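T-lymphoma invasion and metastasis-inducing protein 1 (Homo sapiens, PDB 4K2P) probably binds phosphoinositides and partner proteins such as Par-3 through the PH, coiled-coil and extension region of a Rac guanine nucleotide exchange factor. Local coordinates at residues A15-F19 against A31-K35; V71-V76 against I116-C120; S92-G96 against H237-A242; L185-Q189 against F216-T221. The protein carries 5 engineered substitutions. All blocks are in the same frame, centred on the assembly; numbering follows the deposited sequence.

Contact 1 (A15-F19 against A31-K35); sequences AVKNF and ATRRK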
loop_
_atom_site.group_PDB
_atom_site.type_symbol
_atom_site.label_atom_id
_atom_site.label_comp_id
_atom_site.label_asym_id
_atom_site.label_seq_id
_atom_site.Cartn_x
_atom_site.Cartn_y
_atom_site.Cartn_z
ATOM N N ALA A 15 11.279 13.166 9.605
ATOM C CA ALA A 15 12.471 12.537 9.053
ATOM C C ALA A 15 11.986 11.558 7.988
ATOM O O ALA A 15 10.954 10.919 8.163
ATOM C CB ALA A 15 13.275 11.831 10.126
ATOM N N VAL A 16 12.719 11.453 6.884
ATOM C CA VAL A 16 12.261 10.713 5.706
ATOM C C VAL A 16 13.412 9.930 5.098
ATOM O O VAL A 16 14.559 10.384 5.099
ATOM C CB VAL A 16 11.670 11.646 4.636
ATOM C CG1 VAL A 16 11.094 10.836 3.474
ATOM C CG2 VAL A 16 10.584 12.544 5.246
ATOM N N LYS A 17 13.093 8.749 4.581
ATOM C CA LYS A 17 14.080 7.839 4.033
ATOM C C LYS A 17 13.423 7.008 2.933
ATOM O O LYS A 17 12.403 6.387 3.184
ATOM C CB LYS A 17 14.596 6.953 5.161
ATOM C CG LYS A 17 15.700 6.010 4.837
ATOM C CD LYS A 17 16.143 5.372 6.133
ATOM C CE LYS A 17 17.259 4.399 5.933
ATOM N NZ LYS A 17 18.131 4.356 7.135
ATOM N N ASN A 18 13.976 6.992 1.725
ATOM C CA ASN A 18 13.474 6.065 0.702
ATOM C C ASN A 18 13.704 4.620 1.131
ATOM O O ASN A 18 14.748 4.295 1.679
ATOM C CB ASN A 18 14.128 6.328 -0.646
ATOM C CG ASN A 18 13.794 7.698 -1.195
ATOM O OD1 ASN A 18 12.756 8.266 -0.877
ATOM N ND2 ASN A 18 14.658 8.217 -2.048
ATOM N N PHE A 19 12.723 3.762 0.878
ATOM C CA PHE A 19 12.719 2.413 1.427
ATOM C C PHE A 19 12.714 1.327 0.338
ATOM O O PHE A 19 13.599 0.470 0.307
ATOM C CB PHE A 19 11.516 2.251 2.356
ATOM C CG PHE A 19 11.489 0.946 3.091
ATOM C CD1 PHE A 19 12.623 0.476 3.732
ATOM C CD2 PHE A 19 10.325 0.203 3.167
ATOM C CE1 PHE A 19 12.604 -0.724 4.410
ATOM C CE2 PHE A 19 10.298 -0.992 3.847
ATOM C CZ PHE A 19 11.438 -1.459 4.471
ATOM N N ALA A 31 16.041 0.353 -1.459
ATOM C CA ALA A 31 16.753 1.604 -1.655
ATOM C C ALA A 31 18.156 1.444 -1.091
ATOM O O ALA A 31 18.390 0.583 -0.247
ATOM C CB ALA A 31 16.033 2.752 -0.982
ATOM N N THR A 32 19.086 2.256 -1.584
ATOM C CA THR A 32 20.455 2.278 -1.079
ATOM C C THR A 32 20.476 2.519 0.430
ATOM O O THR A 32 19.596 3.194 0.970
ATOM C CB THR A 32 21.281 3.375 -1.785
ATOM O OG1 THR A 32 21.246 3.164 -3.201
ATOM C CG2 THR A 32 22.727 3.370 -1.318
ATOM N N ARG A 33 21.469 1.946 1.108
ATOM C CA ARG A 33 21.728 2.268 2.508
ATOM C C ARG A 33 22.049 3.751 2.597
ATOM O O ARG A 33 22.918 4.239 1.876
ATOM C CB ARG A 33 22.876 1.425 3.070
ATOM N N ARG A 34 21.358 4.464 3.479
ATOM C CA ARG A 34 21.395 5.925 3.479
ATOM C C ARG A 34 20.915 6.525 4.790
ATOM O O ARG A 34 20.317 5.847 5.624
ATOM C CB ARG A 34 20.534 6.482 2.352
ATOM C CG ARG A 34 19.041 6.373 2.633
ATOM C CD ARG A 34 18.237 6.850 1.454
ATOM N NE ARG A 34 18.518 6.063 0.259
ATOM C CZ ARG A 34 18.132 6.411 -0.961
ATOM N NH1 ARG A 34 17.454 7.539 -1.145
ATOM N NH2 ARG A 34 18.424 5.637 -1.998
ATOM N N LYS A 35 21.148 7.823 4.946
ATOM C CA LYS A 35 20.751 8.509 6.159
ATOM C C LYS A 35 19.336 9.041 5.997
ATOM O O LYS A 35 18.826 9.182 4.883
ATOM C CB LYS A 35 21.694 9.679 6.472
ATOM C CG LYS A 35 23.147 9.306 6.734
ATOM C CD LYS A 35 23.905 10.499 7.305
ATOM C CE LYS A 35 25.287 10.115 7.820
ATOM N NZ LYS A 35 26.246 9.755 6.738
HETATM O O HOH W 1 16.674 2.673 2.509
#

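Contact 2 (V71-V76 against I116-C120); sequences VENSIV and IHSAC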
loop_
_atom_site.group_PDB
_atom_site.type_symbol
_atom_site.label_atom_id
_atom_site.label_comp_id
_atom_site.label_asym_id
_atom_site.label_seq_id
_atom_site.Cartn_x
_atom_site.Cartn_y
_atom_site.Cartn_z
ATOM N N VAL A 71 0.386 9.952 -3.845
ATOM C CA VAL A 71 0.022 8.921 -2.875
ATOM C C VAL A 71 -1.396 8.389 -3.049
ATOM O O VAL A 71 -1.920 7.749 -2.139
ATOM C CB VAL A 71 0.167 9.442 -1.420
ATOM C CG1 VAL A 71 1.588 9.925 -1.180
ATOM C CG2 VAL A 71 -0.822 10.545 -1.122
ATOM N N GLU A 72 -2.006 8.624 -4.210
ATOM C CA GLU A 72 -3.297 8.004 -4.512
ATOM C C GLU A 72 -3.143 6.494 -4.402
ATOM O O GLU A 72 -2.136 5.946 -4.829
ATOM C CB GLU A 72 -3.803 8.375 -5.916
ATOM C CG GLU A 72 -4.762 9.557 -5.948
ATOM C CD GLU A 72 -5.346 9.847 -7.333
ATOM O OE1 GLU A 72 -5.623 8.900 -8.101
ATOM O OE2 GLU A 72 -5.530 11.040 -7.651
ATOM N N ASN A 73 -4.117 5.843 -3.781
ATOM C CA ASN A 73 -4.162 4.382 -3.679
ATOM C C ASN A 73 -2.948 3.804 -2.949
ATOM O O ASN A 73 -2.469 2.720 -3.270
ATOM C CB ASN A 73 -4.304 3.752 -5.072
ATOM C CG ASN A 73 -5.641 4.069 -5.718
ATOM O OD1 ASN A 73 -6.691 3.958 -5.087
ATOM N ND2 ASN A 73 -5.608 4.463 -6.980
ATOM N N SER A 74 -2.480 4.531 -1.940
ATOM C CA SER A 74 -1.379 4.090 -1.095
ATOM C C SER A 74 -1.864 3.331 0.140
ATOM O O SER A 74 -3.052 3.315 0.455
ATOM C CB SER A 74 -0.544 5.288 -0.647
ATOM O OG SER A 74 0.141 5.862 -1.738
ATOM N N ILE A 75 -0.927 2.689 0.824
ATOM C CA ILE A 75 -1.162 2.152 2.152
ATOM C C ILE A 75 -0.110 2.748 3.078
ATOM O O ILE A 75 1.042 2.896 2.705
ATOM C CB ILE A 75 -1.078 0.606 2.186
ATOM C CG1 ILE A 75 -2.227 -0.019 1.390
ATOM C CG2 ILE A 75 -1.126 0.094 3.625
ATOM C CD1 ILE A 75 -2.068 -1.529 1.139
ATOM N N VAL A 76 -0.508 3.061 4.301
ATOM C CA VAL A 76 0.414 3.537 5.306
ATOM C C VAL A 76 0.278 2.581 6.482
ATOM O O VAL A 76 -0.834 2.208 6.855
ATOM C CB VAL A 76 0.137 4.991 5.744
ATOM C CG1 VAL A 76 1.287 5.514 6.587
ATOM C CG2 VAL A 76 -0.071 5.892 4.536
ATOM N N ILE A 116 -3.550 10.683 5.557
ATOM C CA ILE A 116 -3.174 10.189 4.238
ATOM C C ILE A 116 -4.249 9.245 3.708
ATOM O O ILE A 116 -4.608 9.316 2.537
ATOM C CB ILE A 116 -1.814 9.491 4.256
ATOM C CG1 ILE A 116 -0.717 10.511 4.568
ATOM C CG2 ILE A 116 -1.520 8.845 2.901
ATOM C CD1 ILE A 116 0.604 9.904 4.981
ATOM N N HIS A 117 -4.780 8.390 4.576
ATOM C CA HIS A 117 -5.812 7.439 4.186
ATOM C C HIS A 117 -7.103 8.166 3.840
ATOM O O HIS A 117 -7.837 7.747 2.954
ATOM C CB HIS A 117 -6.065 6.425 5.303
ATOM C CG HIS A 117 -5.045 5.338 5.358
ATOM N ND1 HIS A 117 -4.951 4.448 6.403
ATOM C CD2 HIS A 117 -4.067 5.006 4.488
ATOM C CE1 HIS A 117 -3.955 3.615 6.177
ATOM N NE2 HIS A 117 -3.408 3.925 5.015
ATOM N N SER A 118 -7.364 9.269 4.532
ATOM C CA SER A 118 -8.545 10.079 4.258
ATOM C C SER A 118 -8.447 10.688 2.877
ATOM O O SER A 118 -9.426 10.755 2.149
ATOM C CB SER A 118 -8.713 11.179 5.304
ATOM O OG SER A 118 -9.186 10.640 6.523
ATOM N N ALA A 119 -7.253 11.156 2.537
ATOM C CA ALA A 119 -6.998 11.732 1.232
ATOM C C ALA A 119 -7.200 10.673 0.155
ATOM O O ALA A 119 -7.764 10.952 -0.893
ATOM C CB ALA A 119 -5.590 12.301 1.164
ATOM N N CYS A 120 -6.711 9.465 0.414
ATOM C CA CYS A 120 -6.847 8.366 -0.532
ATOM C C CYS A 120 -8.309 7.998 -0.712
ATOM O O CYS A 120 -8.751 7.680 -1.810
ATOM C CB CYS A 120 -6.049 7.150 -0.069
ATOM S SG CYS A 120 -4.270 7.369 -0.234
HETATM O O HOH W 2 -6.804 6.739 -3.582
#

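Contact 3 (S92-G96 against H237-A242); sequences SNSLG and HALVAA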
loop_
_atom_site.group_PDB
_atom_site.type_symbol
_atom_site.label_atom_id
_atom_site.label_comp_id
_atom_site.label_asym_id
_atom_site.label_seq_id
_atom_site.Cartn_x
_atom_site.Cartn_y
_atom_site.Cartn_z
ATOM N N SER A 92 3.528 2.958 1.205
ATOM C CA SER A 92 3.787 2.301 -0.067
ATOM C C SER A 92 2.743 2.796 -1.061
ATOM O O SER A 92 1.557 2.770 -0.773
ATOM C CB SER A 92 3.748 0.776 0.072
ATOM O OG SER A 92 2.643 0.352 0.856
ATOM N N ASN A 93 3.192 3.247 -2.226
ATOM C CA ASN A 93 2.305 3.902 -3.172
ATOM C C ASN A 93 1.753 2.921 -4.196
ATOM O O ASN A 93 1.902 1.716 -4.048
ATOM C CB ASN A 93 3.038 5.061 -3.861
ATOM C CG ASN A 93 4.111 4.597 -4.820
ATOM O OD1 ASN A 93 4.406 3.413 -4.912
ATOM N ND2 ASN A 93 4.699 5.538 -5.546
ATOM N N SER A 94 1.093 3.437 -5.223
ATOM C CA SER A 94 0.441 2.584 -6.211
ATOM C C SER A 94 1.410 2.069 -7.273
ATOM O O SER A 94 1.010 1.321 -8.151
ATOM C CB SER A 94 -0.713 3.345 -6.874
ATOM O OG SER A 94 -0.224 4.428 -7.645
ATOM N N LEU A 95 2.677 2.476 -7.195
ATOM C CA LEU A 95 3.662 2.153 -8.235
ATOM C C LEU A 95 4.696 1.083 -7.860
ATOM O O LEU A 95 5.331 0.510 -8.742
ATOM C CB LEU A 95 4.413 3.419 -8.647
ATOM C CG LEU A 95 3.576 4.576 -9.199
ATOM C CD1 LEU A 95 4.487 5.723 -9.640
ATOM C CD2 LEU A 95 2.693 4.112 -10.359
ATOM N N GLY A 96 4.856 0.808 -6.571
ATOM C CA GLY A 96 5.856 -0.145 -6.108
ATOM C C GLY A 96 6.968 0.512 -5.302
ATOM O O GLY A 96 7.950 -0.132 -4.938
ATOM N N HIS A 237 2.712 -5.042 -0.497
ATOM C CA HIS A 237 1.991 -4.069 -1.299
ATOM C C HIS A 237 2.856 -3.585 -2.441
ATOM O O HIS A 237 2.380 -3.476 -3.554
ATOM C CB HIS A 237 1.530 -2.870 -0.474
ATOM C CG HIS A 237 0.718 -1.896 -1.268
ATOM N ND1 HIS A 237 0.730 -0.537 -1.039
ATOM C CD2 HIS A 237 -0.121 -2.090 -2.312
ATOM C CE1 HIS A 237 -0.071 0.063 -1.900
ATOM N NE2 HIS A 237 -0.597 -0.858 -2.685
ATOM N N ALA A 238 4.124 -3.284 -2.168
ATOM C CA ALA A 238 5.008 -2.761 -3.206
ATOM C C ALA A 238 5.141 -3.761 -4.358
ATOM O O ALA A 238 5.133 -3.380 -5.526
ATOM C CB ALA A 238 6.379 -2.427 -2.633
ATOM N N LEU A 239 5.263 -5.037 -4.016
ATOM C CA LEU A 239 5.432 -6.087 -5.011
ATOM C C LEU A 239 4.173 -6.234 -5.862
ATOM O O LEU A 239 4.245 -6.357 -7.081
ATOM C CB LEU A 239 5.784 -7.403 -4.317
ATOM C CG LEU A 239 7.188 -7.432 -3.717
ATOM C CD1 LEU A 239 7.322 -8.547 -2.699
ATOM C CD2 LEU A 239 8.226 -7.588 -4.818
ATOM N N VAL A 240 3.015 -6.180 -5.220
ATOM C CA VAL A 240 1.757 -6.311 -5.923
ATOM C C VAL A 240 1.506 -5.113 -6.830
ATOM O O VAL A 240 1.087 -5.275 -7.969
ATOM C CB VAL A 240 0.579 -6.472 -4.940
ATOM C CG1 VAL A 240 -0.773 -6.330 -5.671
ATOM C CG2 VAL A 240 0.659 -7.817 -4.253
ATOM N N ALA A 241 1.768 -3.914 -6.321
ATOM C CA ALA A 241 1.498 -2.688 -7.062
ATOM C C ALA A 241 2.412 -2.591 -8.269
ATOM O O ALA A 241 2.029 -2.047 -9.304
ATOM C CB ALA A 241 1.663 -1.466 -6.163
ATOM N N ALA A 242 3.617 -3.132 -8.144
ATOM C CA ALA A 242 4.589 -3.064 -9.232
ATOM C C ALA A 242 4.134 -3.879 -10.452
ATOM O O ALA A 242 4.673 -3.720 -11.548
ATOM C CB ALA A 242 5.939 -3.551 -8.760
#

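Contact 4 (L185-Q189 against F216-T221); sequences LEQFQ and FASRPT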
loop_
_atom_site.group_PDB
_atom_site.type_symbol
_atom_site.label_atom_id
_atom_site.label_comp_id
_atom_site.label_asym_id
_atom_site.label_seq_id
_atom_site.Cartn_x
_atom_site.Cartn_y
_atom_site.Cartn_z
ATOM N N LEU A 185 -5.930 -13.338 -6.491
ATOM C CA LEU A 185 -6.363 -13.339 -5.105
ATOM C C LEU A 185 -5.416 -12.497 -4.245
ATOM O O LEU A 185 -5.858 -11.839 -3.313
ATOM C CB LEU A 185 -6.468 -14.779 -4.590
ATOM C CG LEU A 185 -7.689 -15.522 -5.132
ATOM C CD1 LEU A 185 -7.590 -17.024 -4.897
ATOM C CD2 LEU A 185 -8.960 -14.985 -4.505
ATOM N N GLU A 186 -4.130 -12.491 -4.578
ATOM C CA GLU A 186 -3.181 -11.607 -3.911
ATOM C C GLU A 186 -3.560 -10.153 -4.113
ATOM O O GLU A 186 -3.518 -9.356 -3.179
ATOM C CB GLU A 186 -1.767 -11.806 -4.433
ATOM C CG GLU A 186 -1.043 -13.004 -3.891
ATOM C CD GLU A 186 0.388 -13.043 -4.389
ATOM O OE1 GLU A 186 0.590 -12.892 -5.612
ATOM O OE2 GLU A 186 1.312 -13.180 -3.564
ATOM N N GLN A 187 -3.916 -9.825 -5.351
ATOM C CA GLN A 187 -4.290 -8.471 -5.735
ATOM C C GLN A 187 -5.576 -8.060 -5.031
ATOM O O GLN A 187 -5.679 -6.947 -4.522
ATOM C CB GLN A 187 -4.450 -8.390 -7.254
ATOM C CG GLN A 187 -4.984 -7.069 -7.812
ATOM C CD GLN A 187 -3.979 -5.940 -7.727
ATOM O OE1 GLN A 187 -3.015 -5.894 -8.496
ATOM N NE2 GLN A 187 -4.206 -5.007 -6.804
ATOM N N PHE A 188 -6.544 -8.971 -4.985
ATOM C CA PHE A 188 -7.846 -8.687 -4.406
ATOM C C PHE A 188 -7.736 -8.479 -2.898
ATOM O O PHE A 188 -8.396 -7.600 -2.345
ATOM C CB PHE A 188 -8.845 -9.819 -4.679
ATOM C CG PHE A 188 -9.302 -9.927 -6.113
ATOM C CD1 PHE A 188 -9.309 -8.829 -6.958
ATOM C CD2 PHE A 188 -9.755 -11.137 -6.607
ATOM C CE1 PHE A 188 -9.743 -8.945 -8.272
ATOM C CE2 PHE A 188 -10.184 -11.254 -7.919
ATOM C CZ PHE A 188 -10.182 -10.152 -8.746
ATOM N N GLN A 189 -6.915 -9.294 -2.239
ATOM C CA GLN A 189 -6.771 -9.238 -0.789
ATOM C C GLN A 189 -6.032 -7.980 -0.376
ATOM O O GLN A 189 -6.276 -7.428 0.691
ATOM C CB GLN A 189 -6.034 -10.462 -0.256
ATOM C CG GLN A 189 -6.809 -11.759 -0.374
ATOM C CD GLN A 189 -7.945 -11.854 0.614
ATOM O OE1 GLN A 189 -8.185 -10.941 1.398
ATOM N NE2 GLN A 189 -8.655 -12.963 0.579
ATOM N N PHE A 216 -1.640 -14.378 2.904
ATOM C CA PHE A 216 -2.114 -14.540 1.529
ATOM C C PHE A 216 -1.004 -14.411 0.495
ATOM O O PHE A 216 -1.232 -14.642 -0.687
ATOM C CB PHE A 216 -3.211 -13.513 1.212
ATOM C CG PHE A 216 -4.513 -13.804 1.886
ATOM C CD1 PHE A 216 -5.257 -14.907 1.512
ATOM C CD2 PHE A 216 -4.986 -12.989 2.899
ATOM C CE1 PHE A 216 -6.448 -15.193 2.133
ATOM C CE2 PHE A 216 -6.176 -13.267 3.528
ATOM C CZ PHE A 216 -6.913 -14.374 3.142
ATOM N N ALA A 217 0.196 -14.041 0.926
ATOM C CA ALA A 217 1.320 -13.964 0.002
ATOM C C ALA A 217 1.657 -15.354 -0.531
ATOM O O ALA A 217 1.857 -16.294 0.230
ATOM C CB ALA A 217 2.542 -13.341 0.683
ATOM N N SER A 218 1.728 -15.460 -1.849
ATOM C CA SER A 218 2.072 -16.705 -2.529
ATOM C C SER A 218 3.548 -17.027 -2.358
ATOM O O SER A 218 4.306 -16.205 -1.849
ATOM C CB SER A 218 1.727 -16.594 -4.010
ATOM O OG SER A 218 2.691 -15.802 -4.677
ATOM N N ARG A 219 3.961 -18.228 -2.759
ATOM C CA ARG A 219 5.360 -18.609 -2.639
ATOM C C ARG A 219 6.273 -17.689 -3.446
ATOM O O ARG A 219 7.272 -17.219 -2.912
ATOM C CB ARG A 219 5.574 -20.072 -3.039
ATOM C CG ARG A 219 7.010 -20.535 -2.855
ATOM C CD ARG A 219 7.200 -21.979 -3.257
ATOM N NE ARG A 219 8.620 -22.328 -3.341
ATOM C CZ ARG A 219 9.260 -23.156 -2.524
ATOM N NH1 ARG A 219 8.635 -23.716 -1.508
ATOM N NH2 ARG A 219 10.547 -23.406 -2.710
ATOM N N PRO A 220 5.927 -17.395 -4.714
ATOM C CA PRO A 220 6.815 -16.492 -5.460
ATOM C C PRO A 220 6.946 -15.114 -4.818
ATOM O O PRO A 220 8.022 -14.514 -4.856
ATOM C CB PRO A 220 6.139 -16.372 -6.828
ATOM C CG PRO A 220 5.255 -17.555 -6.947
ATOM C CD PRO A 220 4.883 -17.990 -5.569
ATOM N N THR A 221 5.870 -14.626 -4.214
ATOM C CA THR A 221 5.898 -13.318 -3.582
ATOM C C THR A 221 6.749 -13.362 -2.304
ATOM O O THR A 221 7.459 -12.406 -1.988
ATOM C CB THR A 221 4.471 -12.827 -3.270
ATOM O OG1 THR A 221 3.733 -12.710 -4.494
ATOM C CG2 THR A 221 4.499 -11.470 -2.592
HETATM O O HOH W 3 1.659 -15.111 -7.102
#

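Contact 1 (A15-F19 against A31-K35)
Lys17, Asn18 and Phe19 on strand 10-23 of the PH domain meet Ala31 and Arg34 in the loop that leads from strand 27-30 to strand 37-44. Both of those strands pair with strand 10-23. The loop returns alongside strand 10-23 and runs roughly opposite to it, at 148°.

Two direct hydrogen bonds cross. The backbone N of Ala31 donates to Phe19 O at 3.0 Å. Lys17 NZ reaches Arg34 O at 3.0 Å, nearly along the C=O axis. Water 1 adds a bridge, donating to Asn18 O and weakly to Thr32 O.

The packing contacts are slight. The Lys17 and Arg34 chains run alongside each other, head to tail, with their CG atoms 4.0 Å apart. The Ala31 CB methyl sits against the carbonyl oxygen Asn18 O at 3.3 Å.

The contact is at the surface and rich in basic residues. In many PH domains such a region between the first strands takes part in phosphoinositide binding, and a similar role is possible here.

The Arg34 chain turns about its CG-CD bond (chi3 60°), which folds the guanidinium back onto its own loop. One guanidinium face receives Asn18 CB, while NE donates in the guanidinium plane to Thr32 O at 3.1 Å.

Contact 2 (V71-V76 against I116-C120)
The His117 imidazole is met at its edge by the backbone of strand 75-78. Val76 N donates to His117 NE2 at 3.1 Å. The bond is bent to 149°, and the donor is tilted 18° out of the ring plane. The second ring nitrogen, ND1, bonds to Ser201 OG, so both nitrogens are held and the ring cannot easily turn. NE2 accepts here, and this is consistent with a neutral ring that carries its proton on ND1.

Beside the ring, Ile116 CG2 packs on Val76 CG2 at 3.7 Å, and the two side chains cross at about a right angle. The rotation of Ile116 about its CA-CB bond (chi1 -66°) is what turns this CG2 methyl to Val76. The same methyl also faces Val71 CG2, more loosely.

Val71 to Ser74 form a type II beta turn. Asn73 takes its third position with positive phi, as that turn requires. Ser74 OG donates to Val71 O at 2.8 Å and fastens the turn. Cys120 SG lies over one face of the turn, 3.0 Å from the same Val71 O. Water 2 accepts from Asn73 N at 2.8 Å and donates to Cys120 O at 2.8 Å, which ties the turn to the helix backbone.

Helix 106-128 is the C-terminal helix of the PH fold, packed here against the sheet. Leu91 of strand 88-92 touches Val71, Ser74 and Ile116. Helix 168-203 covers another side: Tyr198 bonds to Ser74 O, and Cys197 touches His117.

Contact 3 (S92-G96 against H237-A242)
The His237 imidazole reaches Ser92 with its edge and passes close to Asn93 O. Ser92 OG lies in the ring plane and forms a hydrogen bond of 2.8 Å with His237 ND1; either atom could be the donor. Ring atom CE1 of His237 lies 3.4 Å from Asn93 O. With CG anti to the backbone N (chi1 -177°), the ring extends from the helix toward the PH domain. A leucine in place of His237 is likely to leave the buried Ser92 hydroxyl without its ring partner.

The rest of the contact, from Ala238 to Ala242, depends on small residues. Ala241 CB rests on Ser94 O at 3.5 Å. Gly96 CA makes a CH...O contact with Ala238 O at 3.4 Å, and the two backbones come very close, 4.0 Å between CA atoms. A CB on Gly96 would lie only 3.1 Å from Ala242 CB. It would also press on the carbonyl of Leu95 at the backbone angles seen, phi 113°. Glycine therefore suits both the fold of the loop and the docking. Gly96 O is buried here without a partner in the model.

The loop is braced from within. Asn93 OD1 accepts from Asp97 N, and weakly from Gly96 N. A weak bond from Leu95 N to the same oxygen has the pattern of an Asx turn.

The loop joins strands 88-92 and 98-102 of the PH sheet, and helix 233-241 is the last helix of the CC-Ex region. The contact is thus an interdomain one: a beta-hairpin loop of a PH domain docked closely on an alanine-lined helix face.

Contact 4 (L185-Q189 against F216-T221)
Glu186 OE2 is gripped by two clear hydrogen bonds. Thr221 OG1 donates at 2.6 Å to its syn lone pair. Ser218 N donates at 2.9 Å, almost straight at 174°, from above the carboxylate plane. Ser218 OG also lies 3.2 Å from Glu186 OE2, but where its proton goes is not settled.

Next to this, Gln189 stacks on Phe216. The amide and ring planes are only 11° apart, and Gln189 CD sits 3.6 Å above the ring plane, over its centre. Gln189 CG adds a CH-pi contact, 3.9 Å from the ring centroid. The bend in the Gln189 chain (chi2 -73°) turns the amide flat over the ring.

Further out, Glu186 OE1 forms a salt bridge with Arg243. Water 3 donates to Glu186 OE1 at 2.9 Å and bonds to Ser218 OG at 2.7 Å. Phe236 of helix 233-241 packs against Glu186, Ala217 and Thr221. Ser218 is the N-cap residue of helix 219-228, so the carboxylate from helix 168-203 sits at the start of another helix. A glutamine replacing Glu186 would probably leave Arg243 without its charge mate and weaken the hold on Ser218 and Thr221.

The carboxylate is buried, yet its surroundings suit a negative charge. The backbone N-H, the hydroxyl, the arginine and the positive end of the helix dipole would all be expected to stabilise the ionised form and lower its pKa.

Contact 1 lies at the surface of the PH sheet, and it is held by hydrogen bonds and a water among basic side chains. Contacts 2 and 4 are buried, and contact 3 partly so. Contact 2 mixes a held imidazole with apolar packing between sheet and helix; contact 3 uses small residues for close docking; contact 4 buries a charge. Contacts 1 and 2 stay within the PH domain and share its sheet. Contact 3 joins that domain to the CC-Ex region, where contact 4 joins helix 168-203 to the loop and first turn of helix 219-228. Contacts 2 and 3 touch where Ile75 O probably bonds to Ser92 N. Contacts 3 and 4 touch by packing, as Val240 meets Gln187.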